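Local structure of Myo-inositol phosphohydrolase (4WU3) at residues D120-S125 and H239-A244; D213-D218 and R294-E299; G278-S283 and I298-F303. The protein probably hydrolyses phosphate groups from myo-inositol phosphates such as phytate, as a phosphatase of the protein-tyrosine-phosphatase-like phytase family. The protein carries 2 engineered substitutions. All coordinates share one frame; numbering follows the deposited sequence.

Contact 1. Residues D120-S125 and H239-A244; sequences DLRGES and HYHSYA. Engineered in segment 239-244: Ser242 (natural residue Cys). With PO4 (phosphate ion), chain G.
The imidazole of His241 overlaps the carboxylate of Asp120, its CE1 3.5 Å from Asp120 OD1, with the two planes only 20° apart. The ring is held at both nitrogens: ND1 donates to Ser242 O within the carbonyl plane, on a lone pair, at 2.9 Å, and NE2 is hydrogen-bonded to Glu195. Asp120 sends OD2 to Tyr206 and His126, while OD1 accepts from Arg122 N in an Asx turn. Beneath these side chains the parallel strands are joined where Leu121 N donates to His241 O (2.9 Å).

Arg122 runs past the edge of the His241 ring and brings CD to 3.4 Å from Ser242 O. A bend at chi3 (73°) turns the guanidinium so that Tyr243 CD1 lies over one of its faces, 3.6 Å from NH2; the planes are well inclined, and the pair does not stack. Arg122 NE meets Glu124 OE2 in the guanidinium plane at 2.8 Å, in a nearly straight salt bridge; Glu124 OE1 passes the link on to Arg248, and Arg122 NH2 reaches Asp53. A phosphate ion, probably from the crystallisation liquor, accepts from Ala244 N (to O3, 3.0 Å) and from the hydroxyl of Ser242 (OG to O2, 2.5 Å), an engineered replacement of cysteine. Met246 N and Arg248 NE also bind it, in the P-loop that follows a central strand in protein-tyrosine-phosphatase folds.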
loop_
_atom_site.group_PDB
_atom_site.type_symbol
_atom_site.label_atom_id
_atom_site.label_comp_id
_atom_site.label_asym_id
_atom_site.label_seq_id
_atom_site.Cartn_x
_atom_site.Cartn_y
_atom_site.Cartn_z
ATOM N N ASP A 120 -17.338 -12.023 12.486
ATOM C CA ASP A 120 -16.532 -11.008 13.131
ATOM C C ASP A 120 -15.227 -10.821 12.383
ATOM O O ASP A 120 -14.329 -11.655 12.482
ATOM C CB ASP A 120 -16.249 -11.464 14.566
ATOM C CG ASP A 120 -15.399 -10.492 15.339
ATOM O OD1 ASP A 120 -15.045 -9.440 14.779
ATOM O OD2 ASP A 120 -15.086 -10.791 16.521
ATOM N N LEU A 121 -15.105 -9.714 11.654
ATOM C CA LEU A 121 -13.968 -9.525 10.754
ATOM C C LEU A 121 -12.788 -8.812 11.418
ATOM O O LEU A 121 -11.844 -8.407 10.756
ATOM C CB LEU A 121 -14.416 -8.745 9.506
ATOM C CG LEU A 121 -15.577 -9.356 8.729
ATOM C CD1 LEU A 121 -16.139 -8.372 7.710
ATOM C CD2 LEU A 121 -15.153 -10.669 8.070
ATOM N N ARG A 122 -12.830 -8.665 12.731
ATOM C CA ARG A 122 -11.891 -7.761 13.387
ATOM C C ARG A 122 -10.631 -8.458 13.847
ATOM O O ARG A 122 -10.680 -9.361 14.686
ATOM C CB ARG A 122 -12.543 -7.080 14.588
ATOM C CG ARG A 122 -13.777 -6.249 14.273
ATOM C CD ARG A 122 -14.365 -5.680 15.557
ATOM N NE ARG A 122 -13.565 -4.595 16.113
ATOM C CZ ARG A 122 -13.792 -4.053 17.303
ATOM N NH1 ARG A 122 -14.781 -4.518 18.056
ATOM N NH2 ARG A 122 -13.034 -3.057 17.750
ATOM N N GLY A 123 -9.502 -8.016 13.308
ATOM C CA GLY A 123 -8.195 -8.518 13.726
ATOM C C GLY A 123 -7.703 -7.872 15.005
ATOM O O GLY A 123 -6.965 -8.483 15.759
ATOM N N GLU A 124 -8.129 -6.640 15.250
ATOM C CA GLU A 124 -7.859 -5.958 16.519
ATOM C C GLU A 124 -8.478 -6.715 17.721
ATOM O O GLU A 124 -9.553 -7.293 17.616
ATOM C CB GLU A 124 -8.347 -4.489 16.463
ATOM C CG GLU A 124 -9.855 -4.250 16.249
ATOM C CD GLU A 124 -10.268 -4.210 14.772
ATOM O OE1 GLU A 124 -9.473 -4.645 13.883
ATOM O OE2 GLU A 124 -11.402 -3.748 14.487
ATOM N N SER A 125 -7.791 -6.723 18.860
ATOM C CA SER A 125 -8.313 -7.385 20.054
ATOM C C SER A 125 -9.492 -6.628 20.652
ATOM O O SER A 125 -9.431 -5.425 20.872
ATOM C CB SER A 125 -7.226 -7.542 21.112
ATOM O OG SER A 125 -6.163 -8.334 20.635
ATOM N N HIS A 239 -24.422 -12.213 9.373
ATOM C CA HIS A 239 -24.269 -10.818 9.727
ATOM C C HIS A 239 -22.788 -10.497 9.794
ATOM O O HIS A 239 -22.085 -11.011 10.665
ATOM C CB HIS A 239 -24.916 -10.519 11.082
ATOM C CG HIS A 239 -24.843 -9.081 11.460
ATOM N ND1 HIS A 239 -25.742 -8.150 10.995
ATOM C CD2 HIS A 239 -23.938 -8.397 12.202
ATOM C CE1 HIS A 239 -25.410 -6.956 11.449
ATOM N NE2 HIS A 239 -24.321 -7.077 12.188
ATOM N N TYR A 240 -22.317 -9.672 8.857
ATOM C CA TYR A 240 -20.915 -9.280 8.794
ATOM C C TYR A 240 -20.694 -7.995 9.577
ATOM O O TYR A 240 -21.505 -7.053 9.517
ATOM C CB TYR A 240 -20.477 -9.031 7.351
ATOM C CG TYR A 240 -20.599 -10.219 6.438
ATOM C CD1 TYR A 240 -19.668 -11.238 6.470
ATOM C CD2 TYR A 240 -21.640 -10.308 5.522
ATOM C CE1 TYR A 240 -19.780 -12.328 5.629
ATOM C CE2 TYR A 240 -21.761 -11.386 4.680
ATOM C CZ TYR A 240 -20.831 -12.399 4.731
ATOM O OH TYR A 240 -20.960 -13.492 3.892
ATOM N N HIS A 241 -19.598 -7.942 10.314
ATOM C CA HIS A 241 -19.229 -6.696 10.957
ATOM C C HIS A 241 -17.717 -6.543 11.165
ATOM O O HIS A 241 -16.965 -7.523 11.270
ATOM C CB HIS A 241 -19.974 -6.551 12.280
ATOM C CG HIS A 241 -19.263 -7.164 13.437
ATOM N ND1 HIS A 241 -18.259 -6.511 14.119
ATOM C CD2 HIS A 241 -19.404 -8.370 14.030
ATOM C CE1 HIS A 241 -17.807 -7.296 15.080
ATOM N NE2 HIS A 241 -18.485 -8.428 15.045
ATOM N N SER A 242 -17.290 -5.289 11.216
ATOM C CA SER A 242 -15.915 -4.942 11.490
ATOM C C SER A 242 -15.944 -3.939 12.649
ATOM O O SER A 242 -16.722 -4.132 13.597
ATOM C CB SER A 242 -15.275 -4.364 10.235
ATOM O OG SER A 242 -16.204 -3.562 9.512
ATOM N N TYR A 243 -15.124 -2.887 12.610
ATOM C CA TYR A 243 -15.289 -1.831 13.607
ATOM C C TYR A 243 -16.384 -0.840 13.190
ATOM O O TYR A 243 -17.350 -0.627 13.930
ATOM C CB TYR A 243 -13.997 -1.080 13.934
ATOM C CG TYR A 243 -14.300 0.051 14.898
ATOM C CD1 TYR A 243 -14.681 -0.219 16.209
ATOM C CD2 TYR A 243 -14.302 1.370 14.481
ATOM C CE1 TYR A 243 -15.013 0.790 17.080
ATOM C CE2 TYR A 243 -14.631 2.400 15.356
ATOM C CZ TYR A 243 -14.986 2.101 16.651
ATOM O OH TYR A 243 -15.322 3.112 17.532
ATOM N N ALA A 244 -16.248 -0.257 12.001
ATOM C CA ALA A 244 -17.127 0.828 11.593
ATOM C C ALA A 244 -18.246 0.358 10.666
ATOM O O ALA A 244 -19.179 1.103 10.384
ATOM C CB ALA A 244 -16.313 1.922 10.925
HETATM P P PO4 G . -14.066 -0.937 8.997
HETATM O O1 PO4 G . -13.841 0.492 8.564
HETATM O O2 PO4 G . -15.512 -1.255 8.688
HETATM O O3 PO4 G . -13.783 -1.108 10.467
HETATM O O4 PO4 G . -13.183 -1.913 8.241
#

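Contact 2. Residues D213-D218 and R294-E299; sequences DHFRPD and RKAYIE. With 4IP (inositol-(1,3,4,5)-tetrakisphosphate), chain E.
With CG set between its backbone N and carbonyl carbon (chi1 48°), Arg216 faces Glu299, whose extended chain starts anti to the backbone N (chi1 -173°) and reaches across to it at about a right angle. What meets is hydrocarbon against carboxylate: Arg216 CG lies 3.6 Å from Glu299 CD, whereas Arg216 NE stays 4.7 Å from Glu299 OE2, too far for a salt bridge. The arginine instead bends at chi3 (-65°) and grips Pro217 O side-on, with NE at 2.7 Å and NH2 at 2.9 Å, the acceptor close to the guanidinium plane; NH2 also pairs with Asp219.

Two waters bridge the gap. One links Arg216 NH1 to Glu299 O; the other accepts from Arg216 N and donates to Ala296 O and to Glu299 OE1, the last at 2.7 Å. Beside them Phe215 CE1 packs on Ala296 CB at 3.8 Å. On another side of the helix, Tyr297 OH donates to OPH of the bound inositol tetrakisphosphate (2.9 Å), whose pocket also includes His214, Lys288 and Lys289.

With an alanine at Arg216, Asp219 and the Pro217 carbonyl would probably be left without their guanidinium mate and the flank of Glu299 without its cover. Glu299 OE2 forms its salt bridge with Lys295 of the second subunit, and that lysine also makes a cation-pi contact with Phe215. The chemistry thus implies that loop and helix are joined by van der Waals contact and water, while one carboxylate oxygen takes the bridging water and the other pairs with the second subunit, which probably helps to fix the subunit interface.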
loop_
_atom_site.group_PDB
_atom_site.type_symbol
_atom_site.label_atom_id
_atom_site.label_comp_id
_atom_site.label_asym_id
_atom_site.label_seq_id
_atom_site.Cartn_x
_atom_site.Cartn_y
_atom_site.Cartn_z
ATOM N N ASP A 213 -7.544 -3.734 10.053
ATOM C CA ASP A 213 -8.296 -2.579 9.624
ATOM C C ASP A 213 -7.574 -1.938 8.447
ATOM O O ASP A 213 -6.343 -1.909 8.395
ATOM C CB ASP A 213 -8.427 -1.596 10.784
ATOM C CG ASP A 213 -9.541 -0.594 10.597
ATOM O OD1 ASP A 213 -10.113 -0.482 9.492
ATOM O OD2 ASP A 213 -9.848 0.102 11.579
ATOM N N HIS A 214 -8.361 -1.451 7.493
ATOM C CA HIS A 214 -7.869 -0.678 6.340
ATOM C C HIS A 214 -7.472 -1.470 5.085
ATOM O O HIS A 214 -7.238 -0.869 4.049
ATOM C CB HIS A 214 -6.712 0.226 6.763
ATOM C CG HIS A 214 -7.061 1.166 7.877
ATOM N ND1 HIS A 214 -8.029 2.144 7.758
ATOM C CD2 HIS A 214 -6.560 1.285 9.128
ATOM C CE1 HIS A 214 -8.116 2.813 8.894
ATOM N NE2 HIS A 214 -7.228 2.320 9.737
ATOM N N PHE A 215 -7.424 -2.795 5.163
ATOM C CA PHE A 215 -6.910 -3.606 4.076
ATOM C C PHE A 215 -7.879 -4.705 3.697
ATOM O O PHE A 215 -8.772 -5.051 4.467
ATOM C CB PHE A 215 -5.600 -4.278 4.470
ATOM C CG PHE A 215 -4.471 -3.326 4.736
ATOM C CD1 PHE A 215 -4.055 -2.428 3.765
ATOM C CD2 PHE A 215 -3.808 -3.353 5.947
ATOM C CE1 PHE A 215 -3.012 -1.570 4.008
ATOM C CE2 PHE A 215 -2.762 -2.503 6.193
ATOM C CZ PHE A 215 -2.364 -1.604 5.224
ATOM N N ARG A 216 -7.681 -5.255 2.506
ATOM C CA ARG A 216 -8.420 -6.424 2.044
ATOM C C ARG A 216 -8.005 -7.628 2.857
ATOM O O ARG A 216 -6.917 -7.648 3.418
ATOM C CB ARG A 216 -8.097 -6.701 0.574
ATOM C CG ARG A 216 -6.593 -6.695 0.280
ATOM C CD ARG A 216 -6.263 -7.496 -0.965
ATOM N NE ARG A 216 -6.566 -8.907 -0.757
ATOM C CZ ARG A 216 -6.323 -9.867 -1.641
ATOM N NH1 ARG A 216 -5.771 -9.575 -2.814
ATOM N NH2 ARG A 216 -6.622 -11.122 -1.344
ATOM N N PRO A 217 -8.853 -8.657 2.900
ATOM C CA PRO A 217 -8.401 -9.945 3.433
ATOM C C PRO A 217 -7.294 -10.554 2.553
ATOM O O PRO A 217 -7.345 -10.420 1.329
ATOM C CB PRO A 217 -9.655 -10.808 3.339
ATOM C CG PRO A 217 -10.391 -10.245 2.176
ATOM C CD PRO A 217 -10.157 -8.767 2.226
ATOM N N ASP A 218 -6.293 -11.184 3.167
ATOM C CA ASP A 218 -5.299 -11.943 2.410
ATOM C C ASP A 218 -5.929 -13.240 1.926
ATOM O O ASP A 218 -6.913 -13.716 2.495
ATOM C CB ASP A 218 -4.070 -12.254 3.269
ATOM C CG ASP A 218 -3.234 -11.023 3.549
ATOM O OD1 ASP A 218 -3.244 -10.093 2.713
ATOM O OD2 ASP A 218 -2.564 -10.980 4.608
ATOM N N ARG A 294 -4.097 5.564 -0.429
ATOM C CA ARG A 294 -4.575 5.426 -1.782
ATOM C C ARG A 294 -4.293 4.012 -2.306
ATOM O O ARG A 294 -5.140 3.420 -2.978
ATOM C CB ARG A 294 -3.909 6.476 -2.662
ATOM C CG ARG A 294 -4.429 6.537 -4.082
ATOM C CD ARG A 294 -4.079 7.899 -4.650
ATOM N NE ARG A 294 -4.755 8.172 -5.910
ATOM C CZ ARG A 294 -5.862 8.900 -6.046
ATOM N NH1 ARG A 294 -6.467 9.447 -4.997
ATOM N NH2 ARG A 294 -6.366 9.079 -7.251
ATOM N N LYS A 295 -3.113 3.474 -2.006
ATOM C CA LYS A 295 -2.761 2.118 -2.435
ATOM C C LYS A 295 -3.707 1.089 -1.850
ATOM O O LYS A 295 -4.110 0.149 -2.527
ATOM C CB LYS A 295 -1.330 1.765 -2.026
ATOM C CG LYS A 295 -0.268 2.546 -2.776
ATOM C CD LYS A 295 -0.230 2.167 -4.243
ATOM C CE LYS A 295 0.830 2.974 -4.974
ATOM N NZ LYS A 295 1.059 2.443 -6.346
ATOM N N ALA A 296 -4.060 1.267 -0.585
ATOM C CA ALA A 296 -4.947 0.333 0.079
ATOM C C ALA A 296 -6.365 0.376 -0.504
ATOM O O ALA A 296 -7.004 -0.668 -0.638
ATOM C CB ALA A 296 -4.960 0.598 1.571
ATOM N N TYR A 297 -6.858 1.554 -0.881
ATOM C CA TYR A 297 -8.186 1.631 -1.506
ATOM C C TYR A 297 -8.159 0.939 -2.871
ATOM O O TYR A 297 -9.099 0.242 -3.264
ATOM C CB TYR A 297 -8.630 3.077 -1.697
ATOM C CG TYR A 297 -9.386 3.662 -0.544
ATOM C CD1 TYR A 297 -8.860 3.633 0.739
ATOM C CD2 TYR A 297 -10.609 4.273 -0.737
ATOM C CE1 TYR A 297 -9.538 4.189 1.803
ATOM C CE2 TYR A 297 -11.308 4.833 0.322
ATOM C CZ TYR A 297 -10.764 4.781 1.588
ATOM O OH TYR A 297 -11.434 5.328 2.638
ATOM N N ILE A 298 -7.063 1.155 -3.588
ATOM C CA ILE A 298 -6.852 0.509 -4.864
ATOM C C ILE A 298 -6.774 -1.005 -4.685
ATOM O O ILE A 298 -7.474 -1.734 -5.355
ATOM C CB ILE A 298 -5.583 1.039 -5.532
ATOM C CG1 ILE A 298 -5.839 2.467 -6.019
ATOM C CG2 ILE A 298 -5.189 0.132 -6.680
ATOM C CD1 ILE A 298 -4.589 3.266 -6.311
ATOM N N GLU A 299 -5.932 -1.455 -3.763
ATOM C CA GLU A 299 -5.751 -2.879 -3.497
ATOM C C GLU A 299 -7.078 -3.581 -3.212
ATOM O O GLU A 299 -7.367 -4.638 -3.777
ATOM C CB GLU A 299 -4.773 -3.088 -2.320
ATOM C CG GLU A 299 -4.383 -4.547 -2.069
ATOM C CD GLU A 299 -3.678 -4.773 -0.742
ATOM O OE1 GLU A 299 -3.765 -3.894 0.147
ATOM O OE2 GLU A 299 -3.047 -5.837 -0.571
HETATM C C1 4IP E . -11.061 11.040 6.382
HETATM O O1 4IP E . -12.049 11.866 5.770
HETATM C C2 4IP E . -9.743 11.799 6.411
HETATM O O2 4IP E . -9.392 12.179 5.084
HETATM C C3 4IP E . -8.626 10.948 6.994
HETATM O O3 4IP E . -7.398 11.666 6.893
HETATM C C4 4IP E . -8.499 9.617 6.258
HETATM O O4 4IP E . -7.508 8.821 6.904
HETATM C C5 4IP E . -9.824 8.866 6.220
HETATM O O5 4IP E . -9.675 7.671 5.452
HETATM C C6 4IP E . -10.913 9.736 5.606
HETATM O O6 4IP E . -12.153 9.036 5.601
HETATM P P1 4IP E . -12.815 12.992 6.627
HETATM O O1P 4IP E . -11.881 13.291 7.774
HETATM O O2P 4IP E . -12.987 14.138 5.661
HETATM O O3P 4IP E . -14.099 12.306 7.028
HETATM P P3 4IP E . -6.897 12.609 8.098
HETATM O O4P 4IP E . -5.930 13.555 7.427
HETATM O O5P 4IP E . -6.259 11.647 9.074
HETATM O O6P 4IP E . -8.159 13.264 8.605
HETATM P P4 4IP E . -5.984 8.823 6.381
HETATM O O7P 4IP E . -6.097 8.856 4.878
HETATM O O8P 4IP E . -5.422 7.537 6.945
HETATM O O9P 4IP E . -5.378 10.084 6.952
HETATM P P5 4IP E . -10.229 6.259 6.006
HETATM O OPF 4IP E . -11.729 6.429 6.022
HETATM O OPG 4IP E . -9.601 6.136 7.378
HETATM O OPH 4IP E . -9.740 5.245 5.003
HETATM O O HOH W 1 -5.870 -7.051 -4.449
HETATM O O HOH W 2 -6.319 -3.262 0.824
#

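Contact 3. Residues G278-S283 and I298-F303; sequences GIVDLS and IERYQF
Ser283 sits on the face of the Tyr301 ring, held there by an Asx turn that Asp281 forms in the loop between helices 267-276 and 291-313. The contact is a CH-pi interaction: Ser283 CA stands 3.6 Å from the centroid of the Tyr301 ring, nearly on its normal. Tyr301 presents that face because CG is anti to its backbone N (chi1 -179°). Its CB lies 3.3 Å from Leu282 O. A second ring, that of Tyr297, makes a cation-pi contact with Arg300.

Apolar side chains pack against Arg300 from the loop, its chain running extended from CG to NE. Leu282 CD2 covers one face of the guanidinium, 3.7 Å from Arg300 NE, and Val280 CG1 approaches NH2. Leu282 is also packed on Val254 and Thr250 of helix 247-261.

The polar links across the contact go through water. Two molecules lie at the guanidinium edge, in its plane: one joins Arg300 NH2 to Asp281 O, the other accepts a hydrogen bond from Arg300 NE at 2.7 Å and donates to Leu282 O at 2.8 Å. Within the turn, Asp281 OD1 accepts twice from one face of its carboxylate, from Ser283 OG at 2.7 Å and from Ser283 N at 3.0 Å.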
loop_
_atom_site.group_PDB
_atom_site.type_symbol
_atom_site.label_atom_id
_atom_site.label_comp_id
_atom_site.label_asym_id
_atom_site.label_seq_id
_atom_site.Cartn_x
_atom_site.Cartn_y
_atom_site.Cartn_z
ATOM N N GLY A 278 -25.684 0.782 1.792
ATOM C CA GLY A 278 -24.676 0.910 2.820
ATOM C C GLY A 278 -24.047 2.287 2.888
ATOM O O GLY A 278 -24.736 3.303 2.868
ATOM N N ILE A 279 -22.725 2.313 2.964
ATOM C CA ILE A 279 -21.999 3.534 3.273
ATOM C C ILE A 279 -20.747 3.681 2.392
ATOM O O ILE A 279 -20.235 4.788 2.218
ATOM C CB ILE A 279 -21.638 3.544 4.783
ATOM C CG1 ILE A 279 -20.859 4.793 5.172
ATOM C CG2 ILE A 279 -20.862 2.295 5.164
ATOM C CD1 ILE A 279 -21.700 6.050 5.125
ATOM N N VAL A 280 -20.269 2.574 1.818
ATOM C CA VAL A 280 -19.040 2.604 1.026
ATOM C C VAL A 280 -19.190 2.074 -0.399
ATOM O O VAL A 280 -19.817 1.025 -0.648
ATOM C CB VAL A 280 -17.899 1.824 1.720
ATOM C CG1 VAL A 280 -16.654 1.809 0.848
ATOM C CG2 VAL A 280 -17.586 2.449 3.060
ATOM N N ASP A 281 -18.598 2.837 -1.319
ATOM C CA ASP A 281 -18.405 2.447 -2.716
ATOM C C ASP A 281 -16.934 2.038 -2.921
ATOM O O ASP A 281 -16.036 2.875 -2.993
ATOM C CB ASP A 281 -18.769 3.618 -3.631
ATOM C CG ASP A 281 -18.669 3.275 -5.108
ATOM O OD1 ASP A 281 -18.117 2.204 -5.465
ATOM O OD2 ASP A 281 -19.146 4.100 -5.913
ATOM N N LEU A 282 -16.698 0.737 -3.010
ATOM C CA LEU A 282 -15.342 0.215 -3.117
ATOM C C LEU A 282 -14.602 0.674 -4.372
ATOM O O LEU A 282 -13.385 0.589 -4.416
ATOM C CB LEU A 282 -15.364 -1.315 -3.065
ATOM C CG LEU A 282 -15.849 -1.871 -1.738
ATOM C CD1 LEU A 282 -15.874 -3.382 -1.790
ATOM C CD2 LEU A 282 -14.944 -1.380 -0.631
ATOM N N SER A 283 -15.318 1.174 -5.375
ATOM C CA SER A 283 -14.669 1.665 -6.592
ATOM C C SER A 283 -14.236 3.134 -6.484
ATOM O O SER A 283 -13.589 3.676 -7.383
ATOM C CB SER A 283 -15.595 1.490 -7.797
ATOM O OG SER A 283 -16.664 2.411 -7.756
ATOM N N ILE A 298 -7.063 1.155 -3.588
ATOM C CA ILE A 298 -6.852 0.509 -4.864
ATOM C C ILE A 298 -6.774 -1.005 -4.685
ATOM O O ILE A 298 -7.474 -1.734 -5.355
ATOM C CB ILE A 298 -5.583 1.039 -5.532
ATOM C CG1 ILE A 298 -5.839 2.467 -6.019
ATOM C CG2 ILE A 298 -5.189 0.132 -6.680
ATOM C CD1 ILE A 298 -4.589 3.266 -6.311
ATOM N N GLU A 299 -5.932 -1.455 -3.763
ATOM C CA GLU A 299 -5.751 -2.879 -3.497
ATOM C C GLU A 299 -7.078 -3.581 -3.212
ATOM O O GLU A 299 -7.367 -4.638 -3.777
ATOM C CB GLU A 299 -4.773 -3.088 -2.320
ATOM C CG GLU A 299 -4.383 -4.547 -2.069
ATOM C CD GLU A 299 -3.678 -4.773 -0.742
ATOM O OE1 GLU A 299 -3.765 -3.894 0.147
ATOM O OE2 GLU A 299 -3.047 -5.837 -0.571
ATOM N N ARG A 300 -7.902 -3.014 -2.342
ATOM C CA ARG A 300 -9.135 -3.707 -2.003
ATOM C C ARG A 300 -10.184 -3.650 -3.129
ATOM O O ARG A 300 -11.025 -4.548 -3.236
ATOM C CB ARG A 300 -9.710 -3.193 -0.688
ATOM C CG ARG A 300 -10.474 -1.915 -0.825
ATOM C CD ARG A 300 -10.934 -1.375 0.510
ATOM N NE ARG A 300 -11.610 -0.110 0.277
ATOM C CZ ARG A 300 -12.005 0.723 1.228
ATOM N NH1 ARG A 300 -11.786 0.429 2.506
ATOM N NH2 ARG A 300 -12.614 1.851 0.884
ATOM N N TYR A 301 -10.147 -2.622 -3.973
ATOM C CA TYR A 301 -11.052 -2.597 -5.120
ATOM C C TYR A 301 -10.677 -3.702 -6.100
ATOM O O TYR A 301 -11.526 -4.425 -6.601
ATOM C CB TYR A 301 -11.017 -1.254 -5.836
ATOM C CG TYR A 301 -11.951 -1.156 -7.026
ATOM C CD1 TYR A 301 -13.243 -1.665 -6.974
ATOM C CD2 TYR A 301 -11.553 -0.506 -8.187
ATOM C CE1 TYR A 301 -14.102 -1.562 -8.054
ATOM C CE2 TYR A 301 -12.408 -0.387 -9.272
ATOM C CZ TYR A 301 -13.676 -0.917 -9.200
ATOM O OH TYR A 301 -14.519 -0.801 -10.277
ATOM N N GLN A 302 -9.393 -3.814 -6.371
ATOM C CA GLN A 302 -8.908 -4.839 -7.262
ATOM C C GLN A 302 -9.219 -6.218 -6.702
ATOM O O GLN A 302 -9.488 -7.147 -7.455
ATOM C CB GLN A 302 -7.404 -4.668 -7.478
ATOM C CG GLN A 302 -7.071 -3.445 -8.310
ATOM C CD GLN A 302 -5.585 -3.251 -8.526
ATOM O OE1 GLN A 302 -4.762 -3.650 -7.713
ATOM N NE2 GLN A 302 -5.243 -2.614 -9.624
ATOM N N PHE A 303 -9.180 -6.362 -5.381
ATOM C CA PHE A 303 -9.472 -7.657 -4.811
ATOM C C PHE A 303 -10.883 -8.102 -5.136
ATOM O O PHE A 303 -11.089 -9.261 -5.462
ATOM C CB PHE A 303 -9.302 -7.710 -3.288
ATOM C CG PHE A 303 -9.993 -8.890 -2.678
ATOM C CD1 PHE A 303 -9.584 -10.177 -2.987
ATOM C CD2 PHE A 303 -11.080 -8.724 -1.842
ATOM C CE1 PHE A 303 -10.239 -11.276 -2.452
ATOM C CE2 PHE A 303 -11.734 -9.813 -1.300
ATOM C CZ PHE A 303 -11.316 -11.090 -1.607
HETATM O O HOH W 3 -13.839 3.533 -1.547
HETATM O O HOH W 4 -11.640 0.834 -2.276
#

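Overall arrangement
The segments of contacts 1 and 2 alternate along the chain; contact 3 opens only after contact 1 has closed. Contacts 2 and 3 end on the same helix, 291-313, share Ile298 and Glu299, and have centres about 8 Å apart, with Arg216 and Pro217 packing on Phe303. Contact 1 sits in the five-stranded mixed sheet that holds strands 116-122 and 237-241, its centre about 15 Å from that of contact 2 and 17 Å from that of contact 3. The loop of contact 2 leaves strand 205-211, the sheet neighbour of 116-122. Helix 291-313 packs on helix 247-261, which follows the phosphate-binding loop, and also carries a residue of an inositol phosphate pocket and contacts to the second subunit.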